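Side-chain contacts in xylulose kinase (Escherichia coli, PDB 2ITM), which catalyses the ATP-dependent phosphorylation of D-xylulose to D-xylulose 5-phosphate and works as a homodimer of the FGGY carbohydrate kinase family: residues Leu82-Ala85 with Gln86-Leu90; Pro152-Tyr155 with Leu156-Arg159; Leu202-Gly205 with Ser206-Thr209. One frame throughout, in Å; residues are numbered along the deposited sequence.

Contact 1: residues Leu82-Ala85 with Gln86-Leu90; sequences LLDA and QQRVL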
loop_
_atom_site.group_PDB
_atom_site.type_symbol
_atom_site.label_atom_id
_atom_site.label_comp_id
_atom_site.label_asym_id
_atom_site.label_seq_id
_atom_site.Cartn_x
_atom_site.Cartn_y
_atom_site.Cartn_z
ATOM N N LEU A 82 -15.274 40.062 -4.893
ATOM C CA LEU A 82 -14.788 41.431 -4.928
ATOM C C LEU A 82 -15.584 42.324 -5.878
ATOM O O LEU A 82 -15.596 42.109 -7.086
ATOM C CB LEU A 82 -13.323 41.481 -5.341
ATOM C CG LEU A 82 -12.226 40.786 -4.543
ATOM C CD1 LEU A 82 -11.078 41.712 -4.360
ATOM C CD2 LEU A 82 -12.694 40.230 -3.230
ATOM N N LEU A 83 -16.209 43.346 -5.322
ATOM C CA LEU A 83 -17.007 44.270 -6.093
ATOM C C LEU A 83 -16.394 45.661 -6.094
ATOM O O LEU A 83 -15.873 46.111 -5.086
ATOM C CB LEU A 83 -18.419 44.333 -5.521
ATOM C CG LEU A 83 -19.180 43.019 -5.420
ATOM C CD1 LEU A 83 -20.552 43.259 -4.903
ATOM C CD2 LEU A 83 -19.230 42.296 -6.728
ATOM N N ASP A 84 -16.479 46.346 -7.227
ATOM C CA ASP A 84 -16.241 47.769 -7.261
ATOM C C ASP A 84 -17.400 48.628 -6.807
ATOM O O ASP A 84 -18.404 48.142 -6.370
ATOM C CB ASP A 84 -15.720 48.226 -8.631
ATOM C CG ASP A 84 -16.797 48.234 -9.713
ATOM O OD1 ASP A 84 -17.987 48.128 -9.390
ATOM O OD2 ASP A 84 -16.527 48.352 -10.911
ATOM N N ALA A 85 -17.219 49.930 -6.934
ATOM C CA ALA A 85 -18.175 50.907 -6.445
ATOM C C ALA A 85 -19.445 50.901 -7.251
ATOM O O ALA A 85 -20.456 51.402 -6.797
ATOM C CB ALA A 85 -17.569 52.283 -6.460
ATOM N N GLN A 86 -19.399 50.312 -8.435
ATOM C CA GLN A 86 -20.598 50.122 -9.231
ATOM C C GLN A 86 -21.199 48.731 -9.076
ATOM O O GLN A 86 -22.093 48.362 -9.808
ATOM C CB GLN A 86 -20.317 50.408 -10.704
ATOM C CG GLN A 86 -20.279 51.863 -11.049
ATOM C CD GLN A 86 -18.981 52.521 -10.638
ATOM O OE1 GLN A 86 -17.934 52.220 -11.193
ATOM N NE2 GLN A 86 -19.048 53.410 -9.653
ATOM N N GLN A 87 -20.688 47.958 -8.130
ATOM C CA GLN A 87 -21.126 46.581 -7.945
ATOM C C GLN A 87 -20.775 45.728 -9.148
ATOM O O GLN A 87 -21.384 44.704 -9.397
ATOM C CB GLN A 87 -22.625 46.517 -7.657
ATOM C CG GLN A 87 -23.027 47.203 -6.375
ATOM C CD GLN A 87 -22.995 48.710 -6.482
ATOM O OE1 GLN A 87 -23.584 49.275 -7.392
ATOM N NE2 GLN A 87 -22.310 49.357 -5.561
ATOM N N ARG A 88 -19.772 46.171 -9.884
ATOM C CA ARG A 88 -19.130 45.346 -10.880
ATOM C C ARG A 88 -18.274 44.285 -10.228
ATOM O O ARG A 88 -17.540 44.563 -9.302
ATOM C CB ARG A 88 -18.284 46.196 -11.789
ATOM C CG ARG A 88 -18.905 46.516 -13.133
ATOM C CD ARG A 88 -18.826 47.980 -13.525
ATOM N NE ARG A 88 -19.475 48.223 -14.828
ATOM C CZ ARG A 88 -20.661 47.786 -15.165
ATOM N NH1 ARG A 88 -21.365 47.072 -14.311
ATOM N NH2 ARG A 88 -21.167 48.058 -16.355
ATOM N N VAL A 89 -18.384 43.064 -10.724
ATOM C CA VAL A 89 -17.522 41.980 -10.298
ATOM C C VAL A 89 -16.107 42.117 -10.851
ATOM O O VAL A 89 -15.898 42.038 -12.048
ATOM C CB VAL A 89 -18.129 40.607 -10.623
ATOM C CG1 VAL A 89 -17.101 39.533 -10.512
ATOM C CG2 VAL A 89 -19.282 40.306 -9.689
ATOM N N LEU A 90 -15.183 42.305 -9.928
ATOM C CA LEU A 90 -13.834 42.728 -10.242
ATOM C C LEU A 90 -12.985 41.563 -10.747
ATOM O O LEU A 90 -12.212 41.708 -11.674
ATOM C CB LEU A 90 -13.189 43.314 -8.997
ATOM C CG LEU A 90 -12.807 44.786 -8.948
ATOM C CD1 LEU A 90 -13.184 45.533 -10.202
ATOM C CD2 LEU A 90 -13.310 45.481 -7.706
HETATM O O HOH W 1 -20.084 48.116 -4.191
#

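Contact 2: residues Pro152-Tyr155 with Leu156-Arg159; sequences PKDY and LRLR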
loop_
_atom_site.group_PDB
_atom_site.type_symbol
_atom_site.label_atom_id
_atom_site.label_comp_id
_atom_site.label_asym_id
_atom_site.label_seq_id
_atom_site.Cartn_x
_atom_site.Cartn_y
_atom_site.Cartn_z
ATOM N N PRO A 152 -20.266 34.305 -0.806
ATOM C CA PRO A 152 -20.958 33.881 -2.022
ATOM C C PRO A 152 -22.481 33.994 -1.912
ATOM O O PRO A 152 -23.110 34.530 -2.804
ATOM C CB PRO A 152 -20.486 32.431 -2.183
ATOM C CG PRO A 152 -19.140 32.428 -1.569
ATOM C CD PRO A 152 -19.232 33.318 -0.394
ATOM N N LYS A 153 -23.055 33.511 -0.820
ATOM C CA LYS A 153 -24.494 33.586 -0.635
ATOM C C LYS A 153 -24.966 35.034 -0.492
ATOM O O LYS A 153 -26.083 35.369 -0.845
ATOM C CB LYS A 153 -24.924 32.761 0.561
ATOM C CG LYS A 153 -24.999 33.549 1.840
ATOM C CD LYS A 153 -25.421 32.705 2.990
ATOM C CE LYS A 153 -25.717 33.555 4.203
ATOM N NZ LYS A 153 -24.601 34.411 4.625
ATOM N N ASP A 154 -24.085 35.870 0.035
ATOM C CA ASP A 154 -24.358 37.270 0.236
ATOM C C ASP A 154 -24.327 38.059 -1.069
ATOM O O ASP A 154 -25.045 39.030 -1.217
ATOM C CB ASP A 154 -23.420 37.861 1.278
ATOM C CG ASP A 154 -23.543 37.177 2.624
ATOM O OD1 ASP A 154 -24.637 36.713 2.957
ATOM O OD2 ASP A 154 -22.599 37.051 3.397
ATOM N N TYR A 155 -23.519 37.623 -2.024
ATOM C CA TYR A 155 -23.593 38.199 -3.355
ATOM C C TYR A 155 -24.950 37.892 -3.957
ATOM O O TYR A 155 -25.581 38.744 -4.544
ATOM C CB TYR A 155 -22.492 37.686 -4.279
ATOM C CG TYR A 155 -22.717 38.078 -5.720
ATOM C CD1 TYR A 155 -22.397 39.336 -6.170
ATOM C CD2 TYR A 155 -23.277 37.193 -6.618
ATOM C CE1 TYR A 155 -22.606 39.693 -7.479
ATOM C CE2 TYR A 155 -23.493 37.537 -7.919
ATOM C CZ TYR A 155 -23.164 38.790 -8.350
ATOM O OH TYR A 155 -23.392 39.138 -9.649
ATOM N N LEU A 156 -25.383 36.659 -3.759
ATOM C CA LEU A 156 -26.724 36.233 -4.084
ATOM C C LEU A 156 -27.815 37.118 -3.492
ATOM O O LEU A 156 -28.720 37.532 -4.193
ATOM C CB LEU A 156 -26.923 34.780 -3.681
ATOM C CG LEU A 156 -27.848 33.952 -4.534
ATOM C CD1 LEU A 156 -27.650 34.232 -6.003
ATOM C CD2 LEU A 156 -27.626 32.491 -4.242
ATOM N N ARG A 157 -27.716 37.403 -2.199
ATOM C CA ARG A 157 -28.626 38.324 -1.556
ATOM C C ARG A 157 -28.709 39.674 -2.260
ATOM O O ARG A 157 -29.782 40.147 -2.553
ATOM C CB ARG A 157 -28.281 38.494 -0.078
ATOM C CG ARG A 157 -29.154 39.480 0.656
ATOM C CD ARG A 157 -28.544 40.059 1.915
ATOM N NE ARG A 157 -27.724 39.077 2.596
ATOM C CZ ARG A 157 -28.203 38.023 3.219
ATOM N NH1 ARG A 157 -29.505 37.823 3.278
ATOM N NH2 ARG A 157 -27.381 37.174 3.791
ATOM N N LEU A 158 -27.560 40.282 -2.521
ATOM C CA LEU A 158 -27.490 41.562 -3.215
ATOM C C LEU A 158 -28.195 41.535 -4.567
ATOM O O LEU A 158 -28.970 42.413 -4.885
ATOM C CB LEU A 158 -26.042 42.005 -3.370
ATOM C CG LEU A 158 -25.792 43.219 -4.254
ATOM C CD1 LEU A 158 -26.124 44.471 -3.518
ATOM C CD2 LEU A 158 -24.371 43.248 -4.765
ATOM N N ARG A 159 -27.957 40.489 -5.341
ATOM C CA ARG A 159 -28.678 40.272 -6.585
ATOM C C ARG A 159 -30.193 40.101 -6.421
ATOM O O ARG A 159 -30.956 40.495 -7.285
ATOM C CB ARG A 159 -28.076 39.110 -7.363
ATOM C CG ARG A 159 -26.813 39.462 -8.129
ATOM C CD ARG A 159 -27.017 40.456 -9.253
ATOM N NE ARG A 159 -26.449 39.998 -10.523
ATOM C CZ ARG A 159 -27.123 39.361 -11.451
ATOM N NH1 ARG A 159 -28.399 39.093 -11.275
ATOM N NH2 ARG A 159 -26.525 38.974 -12.555
#

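Contact 3: residues Leu202-Gly205 with Ser206-Thr209; sequences LYEG and SEIT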
loop_
_atom_site.group_PDB
_atom_site.type_symbol
_atom_site.label_atom_id
_atom_site.label_comp_id
_atom_site.label_asym_id
_atom_site.label_seq_id
_atom_site.Cartn_x
_atom_site.Cartn_y
_atom_site.Cartn_z
ATOM N N LEU A 202 -23.938 43.366 9.286
ATOM C CA LEU A 202 -24.029 42.085 9.964
ATOM C C LEU A 202 -25.379 41.895 10.629
ATOM O O LEU A 202 -25.886 42.810 11.242
ATOM C CB LEU A 202 -22.921 41.937 10.988
ATOM C CG LEU A 202 -21.489 41.897 10.468
ATOM C CD1 LEU A 202 -20.495 42.191 11.564
ATOM C CD2 LEU A 202 -21.188 40.577 9.802
ATOM N N TYR A 203 -25.912 40.708 10.488
ATOM C CA TYR A 203 -27.137 40.339 11.167
ATOM C C TYR A 203 -26.974 38.982 11.833
ATOM O O TYR A 203 -26.026 38.272 11.568
ATOM C CB TYR A 203 -28.298 40.290 10.181
ATOM C CG TYR A 203 -28.695 41.609 9.572
ATOM C CD1 TYR A 203 -27.869 42.261 8.684
ATOM C CD2 TYR A 203 -29.905 42.196 9.880
ATOM C CE1 TYR A 203 -28.237 43.464 8.119
ATOM C CE2 TYR A 203 -30.283 43.388 9.323
ATOM C CZ TYR A 203 -29.449 44.026 8.443
ATOM O OH TYR A 203 -29.829 45.217 7.894
ATOM N N GLU A 204 -27.917 38.624 12.687
ATOM C CA GLU A 204 -28.103 37.232 13.071
ATOM C C GLU A 204 -28.882 36.470 12.013
ATOM O O GLU A 204 -29.634 37.054 11.263
ATOM C CB GLU A 204 -28.779 37.134 14.431
ATOM C CG GLU A 204 -28.082 37.895 15.537
ATOM C CD GLU A 204 -26.793 37.248 15.993
ATOM O OE1 GLU A 204 -26.563 36.082 15.682
ATOM O OE2 GLU A 204 -26.011 37.917 16.672
ATOM N N GLY A 205 -28.670 35.167 11.942
ATOM C CA GLY A 205 -29.224 34.347 10.881
ATOM C C GLY A 205 -30.712 34.511 10.671
ATOM O O GLY A 205 -31.186 34.444 9.552
ATOM N N SER A 206 -31.432 34.742 11.761
ATOM C CA SER A 206 -32.885 34.676 11.785
ATOM C C SER A 206 -33.540 36.039 11.583
ATOM O O SER A 206 -34.750 36.155 11.608
ATOM C CB SER A 206 -33.358 34.060 13.099
ATOM O OG SER A 206 -32.630 34.568 14.190
ATOM N N GLU A 207 -32.716 37.054 11.370
ATOM C CA GLU A 207 -33.163 38.420 11.158
ATOM C C GLU A 207 -33.345 38.756 9.673
ATOM O O GLU A 207 -32.667 38.212 8.820
ATOM C CB GLU A 207 -32.183 39.395 11.807
ATOM C CG GLU A 207 -32.141 39.322 13.317
ATOM C CD GLU A 207 -31.053 40.178 13.934
ATOM O OE1 GLU A 207 -31.035 40.305 15.169
ATOM O OE2 GLU A 207 -30.215 40.718 13.198
ATOM N N ILE A 208 -34.272 39.660 9.392
ATOM C CA ILE A 208 -34.551 40.108 8.035
ATOM C C ILE A 208 -33.590 41.198 7.549
ATOM O O ILE A 208 -33.323 42.161 8.238
ATOM C CB ILE A 208 -36.012 40.567 7.930
ATOM C CG1 ILE A 208 -36.950 39.433 8.325
ATOM C CG2 ILE A 208 -36.345 41.075 6.561
ATOM C CD1 ILE A 208 -38.368 39.693 8.003
ATOM N N THR A 209 -33.049 41.009 6.360
ATOM C CA THR A 209 -32.072 41.930 5.806
ATOM C C THR A 209 -32.670 42.816 4.721
ATOM O O THR A 209 -32.046 43.753 4.263
ATOM C CB THR A 209 -30.878 41.170 5.247
ATOM O OG1 THR A 209 -31.320 40.290 4.218
ATOM C CG2 THR A 209 -30.294 40.275 6.283
#

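Contact 1: residues Leu82-Ala85 with Gln86-Leu90
Asp84 and Arg88 close a tight beta hairpin, a worked example of the type I turn followed by a G1 bulge. The turn runs from Asp84 to Gln87, and Gln87 takes the left-handed backbone (phi 65°) that is characteristic of the bulge position. Backbone bonds join Gln87 N to Asp84 O and Asp84 N to Arg88 O.

The side chain of Asp84 reinforces this loop from within. With chi1 at 74°, its CG sits between the backbone N and the carbonyl carbon, and the carboxylate folds in over the turn. OD1 takes the N-H of Arg88 at 2.7 Å, from above the carboxylate plane, and receives a second, weak bond from Gln86 N at 2.8 Å. The aliphatic base of Arg88 runs alongside the carboxylate.

Beyond the turn, along the two arms, Leu90 N bonds to Leu82 O at 2.9 Å, while Leu83 CD2 meets Val89 CG2 obliquely at 3.6 Å. Leu83 also packs on Lys148 and Leu150 of the neighbouring strand. On the turn itself the Gln87 chain bends at chi2 (74°), and a water bridges its NE2, at 2.9 Å, to Asp84 O, at 2.8 Å.

Contact 2: residues Pro152-Tyr155 with Leu156-Arg159
Chi1 of -60° puts the carboxylate of Asp154 beside its own backbone N, while Arg157 leaves the helix with CG anti to N (chi1 178°) and then bends at chi3 (-35°), bringing the two groups side by side three residues apart. Both lie on helix 152-161, whose regular i to i+4 bonds, such as Arg157 N to Lys153 O, set the spacing.

Asp154 OD1 lies at the edge of the Arg157 guanidinium, a little out of its plane, and takes NH2 at 2.9 Å; the nitrogen arrives on the anti side of the carboxylate. Lys153 NZ reaches the same oxygen at 2.8 Å on the syn side and from the opposite face. One oxygen is thus gripped by two cations. The other oxygen, OD2, is held by Ser166, and Lys153 has further salt bridges to Asp167 and Asp170. Arg157 also donates to the carbonyls of Ala165, Val228 and Ala229, which fixes its plane.

Further round the helix, Tyr155 and Arg159 run alongside each other. Arg159 CG lies off-centre against the ring, 4.2 Å from the Tyr155 centroid, and the ring and guanidinium planes are steeply inclined to each other. Arg159 NE makes a weak bond of 3.3 Å to Tyr155 OH, but the stronger partner of this arginine is Glu46, with Trp49 adding a cation-pi contact.

Buried charge is therefore balanced by a network: Asp154 OD1 is shared by two cations, whose charge it probably helps to balance together with Asp167 and Asp170. The bonds of Asp154 to Ser166 and of Arg157 to Ala165, Val228 and Ala229 tie the helix to strands 165-167 and 226-232. Those carbonyls probably also favour the charged form of the arginine.

Contact 3: residues Leu202-Gly205 with Ser206-Thr209
Tyr203 and Thr209 supply the apolar part of this contact, a type I beta turn from Glu204 to Glu207. It carries the chain from strand 201-203, paired with strand 165-167, into strand 208-211, which lies beside 226-232 as an outermost strand of the six-stranded mixed sheet. Thr209 CG2 sits squarely over one face of the Tyr203 ring, 3.9 Å from its centroid and 12° off the normal, a clear CH-pi contact. The methyl reaches the ring because chi1 of Thr209 (60°) turns CG2 anti to the carbonyl carbon, while OG1, between the backbone N and the carbonyl carbon, bonds to Val227 O. Both side chains also touch Ala229.

Hydrogen bonds brace the turn. Glu207 N donates to Glu204 O at 3.1 Å, the turn's own bond. In return the Glu207 side chain, extended beyond CG, lies back across the turn and its OE2 accepts Glu204 N at 3.2 Å, the N-H arriving from well above the carboxylate plane. That oxygen also lies 3.6 Å from Tyr203 CB, and the ring and carboxylate planes are nearly perpendicular.

As for charge, the two glutamates run side by side, Glu207 OE1 resting 3.8 Å from Glu204 CG. Their acid groups nevertheless part, because Glu204 bends at chi2 (-73°) and forms a salt bridge to Arg182.

Were Tyr203 replaced by an alanine, the Thr209 methyl would probably lose the ring face it rests on, and a gap would open beside Ala229. In chemical terms, a carboxylate here takes the place of a backbone acceptor: by taking the N-H of Glu204, Glu207 probably helps to hold the turn's shape, and the salt bridge with Arg182 probably eases the repulsion between the two acids.

Helix 152-161, which holds contact 2, joins the other two, all within the N-terminal FGGY domain. Contact 1 packs against it through apolar atoms: Leu83 CD1 lies 3.8 Å from Leu158 CD2, and Val89 CG2 4.0 Å from Tyr155 CE1. Contact 3 meets it through polar ones, Arg157 NH1 lying 3.2 Å from Thr209 OG1. Contacts 1 and 3 do not touch, their nearest atoms being about 14 Å apart. Contact 2 comes close to the substrate, the side chain of Pro152 being about 8 Å from the bound D-xylulose and about 7 Å from that of His78; from Leu82 to His78 the side chains are about 12 Å apart.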